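Local coordinates for protein STN1 (Saccharomyces cerevisiae, PDB 3KEY) that helps regulate telomere length and protect telomere ends, inhibiting telomerase loading through its interaction with CDC13, at residues A[15-19]-A[20-24]; A[103-106]-A[107-111]; A[69-73]-A[74-78]. One frame throughout, in Å; residues are numbered along the deposited sequence.

The C-terminal fragment of STN1, two winged helix-turn-helix modules in tandem, closes helices in three places. Contacts 1 and 3 belong to the first winged module, with centres about 14 Å apart and nearest atoms about 7 Å apart. They flank strand 86-88: strand 21-23 pairs with it on one side and strand 78-81 on the other, and its Phe87 is touched by Val72 and Ile77. Contact 2 lies in the second module, its centre about 30 Å from that of contact 1 and about 29 Å from that of contact 3. Helix 90-108 spans this distance, with Lys93 beside contact 1 and its last turn in contact 2.

Contact 1. Residues A[15-19]-A[20-24]; sequences LGLQM and KEISN
Leu17 and Ile22 meet through their outermost methyls, Leu17 CD1 lying 3.8 Å from Ile22 CD1, with the two side chains crossing at about a right angle. Met19 crosses Ile22 obliquely: its SD lies 4.1 Å from Ile22 CB and 3.6 Å from the backbone Glu21 O. The sulfur owes this place to a chi1 of 49°, which sets CG between the backbone N and the carbonyl carbon, and to an extended chi2 of -167°; the bend at chi3 turns only the terminal methyl CE aside.

The next shell is the turn after helix 6-16. Gln18 is the centre of an inverse gamma turn, marked by a weak bond of 3.0 Å from Met19 N to Leu17 O. The amide of Gln18 folds back, its NE2 donating to Gly16 O over 3.1 Å from above the carbonyl plane. Lys93 of helix 90-108 donates to both Leu17 O and Met19 O, bridging the turn from outside, while Leu89 packs against Leu17 and Ile22.

Beyond the turn, Glu21 forms a salt bridge with Lys80, and Ser23 OG caps the following helix at Asp26 N. Across the turn itself the contact is apolar: dispersion between methyls and a thioether brings the helix exit and strand 21-23 together, whereas the polar restraints come from within the turn and from the lysines around it.

Contact 2. Residues A[103-106]-A[107-111]; sequences ISVL and MKLQC
The peptide carbonyl of Leu106 is the flat group on which this helix end closes, and its two donors come from opposite faces. Cys111 N approaches Leu106 O at 2.9 Å; the bond is almost straight (176°), and the donor stands only 23° out of the carbonyl plane. Leu109 N, high over the other face, adds a weak second bond to the same oxygen. One turn earlier, Met107 N donates to Ile103 O over 3.0 Å and Lys108 N to Ser104 O, both ordinary helical bonds. Gln110, with its positive phi of 53°, sends its own N to Met107 O and completes a Schellman motif, the classic C-terminal cap, at the end of helix 90-108.

Side chains follow these peptides as neighbours one turn apart. Ile103 CG2 and Met107 SD lie side by side, 4.1 Å from each other, and Met107 CG sits 3.3 Å from Ile103 O. This strip faces inward to Thr146 of helix 132-149. On another face, Val105 CG2 lies alongside Leu109 CD1 at 3.9 Å. Past the cap, Leu106 CD2 rests 3.8 Å from Cys111 CB, carrying the hydrophobic contact across the reversal while Leu106 also packs on Leu176 and Leu178 of strand 173-180.

Lys108 lies back along the helix in an extended chain, its CG 3.3 Å from Ser104 O. Its NZ donates to a water at 2.9 Å, and that water also makes a weak bond with Ser104 OG.

Met107 O has a second partner in Tyr184 OH, while Cys111 O, just beyond the cap, bonds Tyr180 OH. Chemically, Leu106 O and Met107 O are the carbonyls that a helix end would leave without an in-helix donor, and the Schellman bonds supply donors to both.

Contact 3. Residues A[69-73]-A[74-78]; sequences NRLVS and QGLIG
Gln74 lies against Arg70, one turn back, in the Schellman motif that closes helix 56-73 of the first winged helix-turn-helix module. Gln74 CB begins 3.8 Å from Arg70 O, CG comes nearer the same oxygen, at 3.3 Å, and CD draws off again, to 4.1 Å from Arg70 O. With chi1 at -62°, CG stands anti to the carbonyl carbon, and the chain then runs on extended until OE1 receives a weak hydrogen bond from Lys7 NZ of helix 6-16. An alanine here is likely to leave Lys7 NZ without this weak acceptor and to uncover Arg70 O where CG lay.

Gly75 follows with a positive phi of 80°, and the two bonds of the motif run from Gly75 N to Val72 O and from Leu76 N to Leu71 O. The reversal brings hydrophobic groups together: Leu71 CD2 lies 3.8 Å from Leu76 CD1, the two chains slanting across each other, and Val72 CG2 lies 3.8 Å from Ile77 CG1, these two side chains crossing at about a right angle. A water donates to Ile77 O and, weakly, to Val72 O, while Val72 CA makes a C-H...O contact with Ile77 O. Leu71 O takes two donors from opposite faces of its carbonyl plane, Gln74 N at 3.1 Å and Leu76 N at 3.0 Å.

Contact 1. Residues A[15-19]-A[20-24]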
loop_
_atom_site.group_PDB
_atom_site.type_symbol
_atom_site.label_atom_id
_atom_site.label_comp_id
_atom_site.label_asym_id
_atom_site.label_seq_id
_atom_site.Cartn_x
_atom_site.Cartn_y
_atom_site.Cartn_z
ATOM N N LEU A 15 4.458 6.577 -1.731
ATOM C CA LEU A 15 5.715 6.073 -1.193
ATOM C C LEU A 15 6.923 6.741 -1.858
ATOM O O LEU A 15 7.908 7.053 -1.189
ATOM C CB LEU A 15 5.797 4.556 -1.379
ATOM C CG LEU A 15 7.063 3.874 -0.846
ATOM C CD1 LEU A 15 7.129 4.011 0.671
ATOM C CD2 LEU A 15 7.061 2.403 -1.242
ATOM N N GLY A 16 6.830 6.970 -3.167
ATOM C CA GLY A 16 7.921 7.584 -3.904
ATOM C C GLY A 16 8.108 9.087 -3.753
ATOM O O GLY A 16 9.169 9.609 -4.095
ATOM N N LEU A 17 7.100 9.793 -3.249
ATOM C CA LEU A 17 7.213 11.241 -3.081
ATOM C C LEU A 17 8.314 11.582 -2.086
ATOM O O LEU A 17 8.384 11.002 -1.004
ATOM C CB LEU A 17 5.891 11.835 -2.582
ATOM C CG LEU A 17 4.674 11.729 -3.498
ATOM C CD1 LEU A 17 3.487 12.432 -2.844
ATOM C CD2 LEU A 17 4.994 12.355 -4.848
ATOM N N GLN A 18 9.169 12.531 -2.441
ATOM C CA GLN A 18 10.252 12.917 -1.544
ATOM C C GLN A 18 9.802 13.985 -0.553
ATOM O O GLN A 18 10.250 15.132 -0.609
ATOM C CB GLN A 18 11.455 13.404 -2.355
ATOM C CG GLN A 18 12.068 12.322 -3.233
ATOM C CD GLN A 18 12.470 11.099 -2.434
ATOM O OE1 GLN A 18 13.279 11.188 -1.509
ATOM N NE2 GLN A 18 11.903 9.947 -2.783
ATOM N N MET A 19 8.919 13.581 0.357
ATOM C CA MET A 19 8.365 14.468 1.377
ATOM C C MET A 19 7.690 13.655 2.475
ATOM O O MET A 19 7.364 12.486 2.277
ATOM C CB MET A 19 7.349 15.425 0.742
ATOM C CG MET A 19 6.329 14.730 -0.146
ATOM S SD MET A 19 5.377 15.872 -1.169
ATOM C CE MET A 19 6.333 15.825 -2.690
ATOM N N LYS A 20 7.477 14.284 3.627
ATOM C CA LYS A 20 6.845 13.612 4.758
ATOM C C LYS A 20 5.337 13.840 4.818
ATOM O O LYS A 20 4.623 13.122 5.517
ATOM C CB LYS A 20 7.475 14.083 6.065
ATOM C CG LYS A 20 8.987 14.003 6.082
ATOM C CD LYS A 20 9.531 14.733 7.299
ATOM C CE LYS A 20 11.032 14.958 7.222
ATOM N NZ LYS A 20 11.489 15.730 8.419
ATOM N N GLU A 21 4.857 14.839 4.087
ATOM C CA GLU A 21 3.433 15.152 4.069
ATOM C C GLU A 21 3.064 15.813 2.746
ATOM O O GLU A 21 3.926 16.342 2.041
ATOM C CB GLU A 21 3.080 16.127 5.205
ATOM C CG GLU A 21 2.853 17.587 4.725
ATOM C CD GLU A 21 2.967 18.608 5.860
ATOM O OE1 GLU A 21 2.753 19.820 5.620
ATOM O OE2 GLU A 21 3.284 18.191 6.994
ATOM N N ILE A 22 1.775 15.789 2.425
ATOM C CA ILE A 22 1.278 16.425 1.215
ATOM C C ILE A 22 -0.206 16.743 1.368
ATOM O O ILE A 22 -0.970 15.970 1.953
ATOM C CB ILE A 22 1.496 15.542 -0.038
ATOM C CG1 ILE A 22 1.061 16.309 -1.290
ATOM C CG2 ILE A 22 0.707 14.243 0.085
ATOM C CD1 ILE A 22 1.456 15.635 -2.595
ATOM N N SER A 23 -0.613 17.897 0.855
ATOM C CA SER A 23 -2.007 18.291 0.947
ATOM C C SER A 23 -2.815 17.593 -0.133
ATOM O O SER A 23 -2.282 17.196 -1.171
ATOM C CB SER A 23 -2.152 19.807 0.789
ATOM O OG SER A 23 -1.806 20.205 -0.528
ATOM N N ASN A 24 -4.107 17.455 0.135
ATOM C CA ASN A 24 -5.055 16.824 -0.764
ATOM C C ASN A 24 -5.007 17.491 -2.149
ATOM O O ASN A 24 -5.031 16.808 -3.176
ATOM C CB ASN A 24 -6.451 16.957 -0.151
ATOM C CG ASN A 24 -7.468 16.036 -0.779
ATOM O OD1 ASN A 24 -7.356 14.810 -0.698
ATOM N ND2 ASN A 24 -8.485 16.621 -1.396
#

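Contact 2. Residues A[103-106]-A[107-111]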
loop_
_atom_site.group_PDB
_atom_site.type_symbol
_atom_site.label_atom_id
_atom_site.label_comp_id
_atom_site.label_asym_id
_atom_site.label_seq_id
_atom_site.Cartn_x
_atom_site.Cartn_y
_atom_site.Cartn_z
ATOM N N ILE A 103 11.800 -8.810 5.781
ATOM C CA ILE A 103 12.039 -9.704 4.656
ATOM C C ILE A 103 13.540 -9.991 4.527
ATOM O O ILE A 103 13.958 -11.134 4.319
ATOM C CB ILE A 103 11.503 -9.062 3.348
ATOM C CG1 ILE A 103 9.966 -9.104 3.344
ATOM C CG2 ILE A 103 12.086 -9.754 2.130
ATOM C CD1 ILE A 103 9.339 -8.192 2.286
ATOM N N SER A 104 14.343 -8.942 4.662
ATOM C CA SER A 104 15.788 -9.070 4.555
ATOM C C SER A 104 16.370 -10.060 5.576
ATOM O O SER A 104 17.156 -10.940 5.214
ATOM C CB SER A 104 16.446 -7.694 4.715
ATOM O OG SER A 104 17.859 -7.809 4.702
ATOM N N VAL A 105 15.987 -9.926 6.841
ATOM C CA VAL A 105 16.503 -10.830 7.859
ATOM C C VAL A 105 15.989 -12.263 7.673
ATOM O O VAL A 105 16.746 -13.222 7.855
ATOM C CB VAL A 105 16.166 -10.346 9.298
ATOM C CG1 VAL A 105 14.668 -10.390 9.545
ATOM C CG2 VAL A 105 16.883 -11.222 10.313
ATOM N N LEU A 106 14.718 -12.415 7.301
ATOM C CA LEU A 106 14.159 -13.753 7.088
ATOM C C LEU A 106 14.934 -14.490 5.996
ATOM O O LEU A 106 15.235 -15.677 6.130
ATOM C CB LEU A 106 12.671 -13.677 6.708
ATOM C CG LEU A 106 11.707 -13.322 7.851
ATOM C CD1 LEU A 106 10.278 -13.184 7.318
ATOM C CD2 LEU A 106 11.779 -14.407 8.935
ATOM N N MET A 107 15.259 -13.784 4.921
ATOM C CA MET A 107 16.010 -14.380 3.830
ATOM C C MET A 107 17.425 -14.758 4.276
ATOM O O MET A 107 17.915 -15.832 3.940
ATOM C CB MET A 107 16.076 -13.418 2.641
ATOM C CG MET A 107 14.742 -13.213 1.941
ATOM S SD MET A 107 14.922 -12.212 0.450
ATOM C CE MET A 107 15.260 -13.460 -0.726
ATOM N N LYS A 108 18.072 -13.880 5.040
ATOM C CA LYS A 108 19.428 -14.135 5.525
ATOM C C LYS A 108 19.503 -15.338 6.462
ATOM O O LYS A 108 20.563 -15.934 6.627
ATOM C CB LYS A 108 19.982 -12.895 6.231
ATOM C CG LYS A 108 20.344 -11.753 5.285
ATOM C CD LYS A 108 20.654 -10.490 6.057
ATOM C CE LYS A 108 20.902 -9.322 5.128
ATOM N NZ LYS A 108 21.258 -8.108 5.912
ATOM N N LEU A 109 18.375 -15.690 7.070
ATOM C CA LEU A 109 18.307 -16.833 7.971
ATOM C C LEU A 109 17.720 -18.031 7.237
ATOM O O LEU A 109 17.541 -19.103 7.815
ATOM C CB LEU A 109 17.426 -16.498 9.180
ATOM C CG LEU A 109 17.985 -15.457 10.156
ATOM C CD1 LEU A 109 16.898 -15.035 11.126
ATOM C CD2 LEU A 109 19.181 -16.042 10.900
ATOM N N GLN A 110 17.415 -17.830 5.958
ATOM C CA GLN A 110 16.822 -18.864 5.123
ATOM C C GLN A 110 15.572 -19.455 5.777
ATOM O O GLN A 110 15.403 -20.681 5.841
ATOM C CB GLN A 110 17.840 -19.973 4.821
ATOM C CG GLN A 110 17.538 -20.707 3.512
ATOM C CD GLN A 110 18.650 -21.656 3.067
ATOM O OE1 GLN A 110 19.825 -21.457 3.383
ATOM N NE2 GLN A 110 18.278 -22.682 2.307
ATOM N N CYS A 111 14.707 -18.574 6.273
ATOM C CA CYS A 111 13.445 -18.978 6.889
ATOM C C CYS A 111 12.416 -19.164 5.769
ATOM O O CYS A 111 12.286 -18.295 4.896
ATOM C CB CYS A 111 12.938 -17.893 7.851
ATOM S SG CYS A 111 11.234 -18.191 8.494
HETATM O O HOH W 1 19.204 -7.625 7.829
#

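Contact 3. Residues A[69-73]-A[74-78]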
loop_
_atom_site.group_PDB
_atom_site.type_symbol
_atom_site.label_atom_id
_atom_site.label_comp_id
_atom_site.label_asym_id
_atom_site.label_seq_id
_atom_site.Cartn_x
_atom_site.Cartn_y
_atom_site.Cartn_z
ATOM N N ASN A 69 -9.389 7.629 0.865
ATOM C CA ASN A 69 -10.093 7.094 2.020
ATOM C C ASN A 69 -9.789 5.616 2.245
ATOM O O ASN A 69 -9.740 5.169 3.389
ATOM C CB ASN A 69 -11.606 7.316 1.891
ATOM C CG ASN A 69 -12.001 8.794 2.027
ATOM O OD1 ASN A 69 -11.168 9.645 2.360
ATOM N ND2 ASN A 69 -13.276 9.097 1.776
ATOM N N ARG A 70 -9.582 4.852 1.170
ATOM C CA ARG A 70 -9.265 3.434 1.321
ATOM C C ARG A 70 -7.929 3.300 2.053
ATOM O O ARG A 70 -7.779 2.454 2.932
ATOM C CB ARG A 70 -9.157 2.730 -0.042
ATOM C CG ARG A 70 -10.458 2.618 -0.829
ATOM C CD ARG A 70 -10.248 1.891 -2.165
ATOM N NE ARG A 70 -11.348 2.122 -3.103
ATOM C CZ ARG A 70 -11.396 1.643 -4.345
ATOM N NH1 ARG A 70 -10.405 0.894 -4.814
ATOM N NH2 ARG A 70 -12.433 1.923 -5.126
ATOM N N LEU A 71 -6.962 4.137 1.681
ATOM C CA LEU A 71 -5.639 4.119 2.297
ATOM C C LEU A 71 -5.682 4.548 3.768
ATOM O O LEU A 71 -5.118 3.873 4.632
ATOM C CB LEU A 71 -4.679 5.020 1.510
ATOM C CG LEU A 71 -4.402 4.559 0.072
ATOM C CD1 LEU A 71 -3.540 5.572 -0.660
ATOM C CD2 LEU A 71 -3.721 3.192 0.106
ATOM N N VAL A 72 -6.347 5.666 4.052
ATOM C CA VAL A 72 -6.460 6.149 5.428
ATOM C C VAL A 72 -7.164 5.080 6.263
ATOM O O VAL A 72 -6.803 4.830 7.408
ATOM C CB VAL A 72 -7.295 7.459 5.512
ATOM C CG1 VAL A 72 -7.455 7.881 6.975
ATOM C CG2 VAL A 72 -6.622 8.565 4.709
ATOM N N SER A 73 -8.163 4.446 5.663
ATOM C CA SER A 73 -8.953 3.407 6.317
ATOM C C SER A 73 -8.149 2.160 6.712
ATOM O O SER A 73 -8.507 1.458 7.665
ATOM C CB SER A 73 -10.108 3.009 5.396
ATOM O OG SER A 73 -10.825 1.909 5.914
ATOM N N GLN A 74 -7.076 1.878 5.972
ATOM C CA GLN A 74 -6.231 0.724 6.267
ATOM C C GLN A 74 -5.062 1.139 7.149
ATOM O O GLN A 74 -4.230 0.311 7.520
ATOM C CB GLN A 74 -5.675 0.111 4.982
ATOM C CG GLN A 74 -6.717 -0.433 4.033
ATOM C CD GLN A 74 -6.087 -1.230 2.905
ATOM O OE1 GLN A 74 -5.226 -0.732 2.183
ATOM N NE2 GLN A 74 -6.515 -2.476 2.750
ATOM N N GLY A 75 -4.994 2.433 7.460
ATOM C CA GLY A 75 -3.926 2.953 8.294
ATOM C C GLY A 75 -2.621 3.173 7.555
ATOM O O GLY A 75 -1.589 3.429 8.178
ATOM N N LEU A 76 -2.656 3.081 6.225
ATOM C CA LEU A 76 -1.443 3.254 5.424
ATOM C C LEU A 76 -0.943 4.705 5.418
ATOM O O LEU A 76 0.263 4.969 5.334
ATOM C CB LEU A 76 -1.682 2.732 4.005
ATOM C CG LEU A 76 -1.861 1.203 3.985
ATOM C CD1 LEU A 76 -2.181 0.714 2.578
ATOM C CD2 LEU A 76 -0.582 0.533 4.505
ATOM N N ILE A 77 -1.874 5.646 5.492
ATOM C CA ILE A 77 -1.515 7.055 5.583
ATOM C C ILE A 77 -2.499 7.671 6.555
ATOM O O ILE A 77 -3.601 7.162 6.754
ATOM C CB ILE A 77 -1.623 7.829 4.235
ATOM C CG1 ILE A 77 -3.056 7.763 3.712
ATOM C CG2 ILE A 77 -0.595 7.301 3.247
ATOM C CD1 ILE A 77 -3.293 8.626 2.487
ATOM N N GLY A 78 -2.096 8.768 7.174
ATOM C CA GLY A 78 -3.000 9.421 8.090
ATOM C C GLY A 78 -3.268 10.826 7.645
ATOM O O GLY A 78 -2.514 11.405 6.829
HETATM O O HOH W 2 -4.591 6.359 9.360
#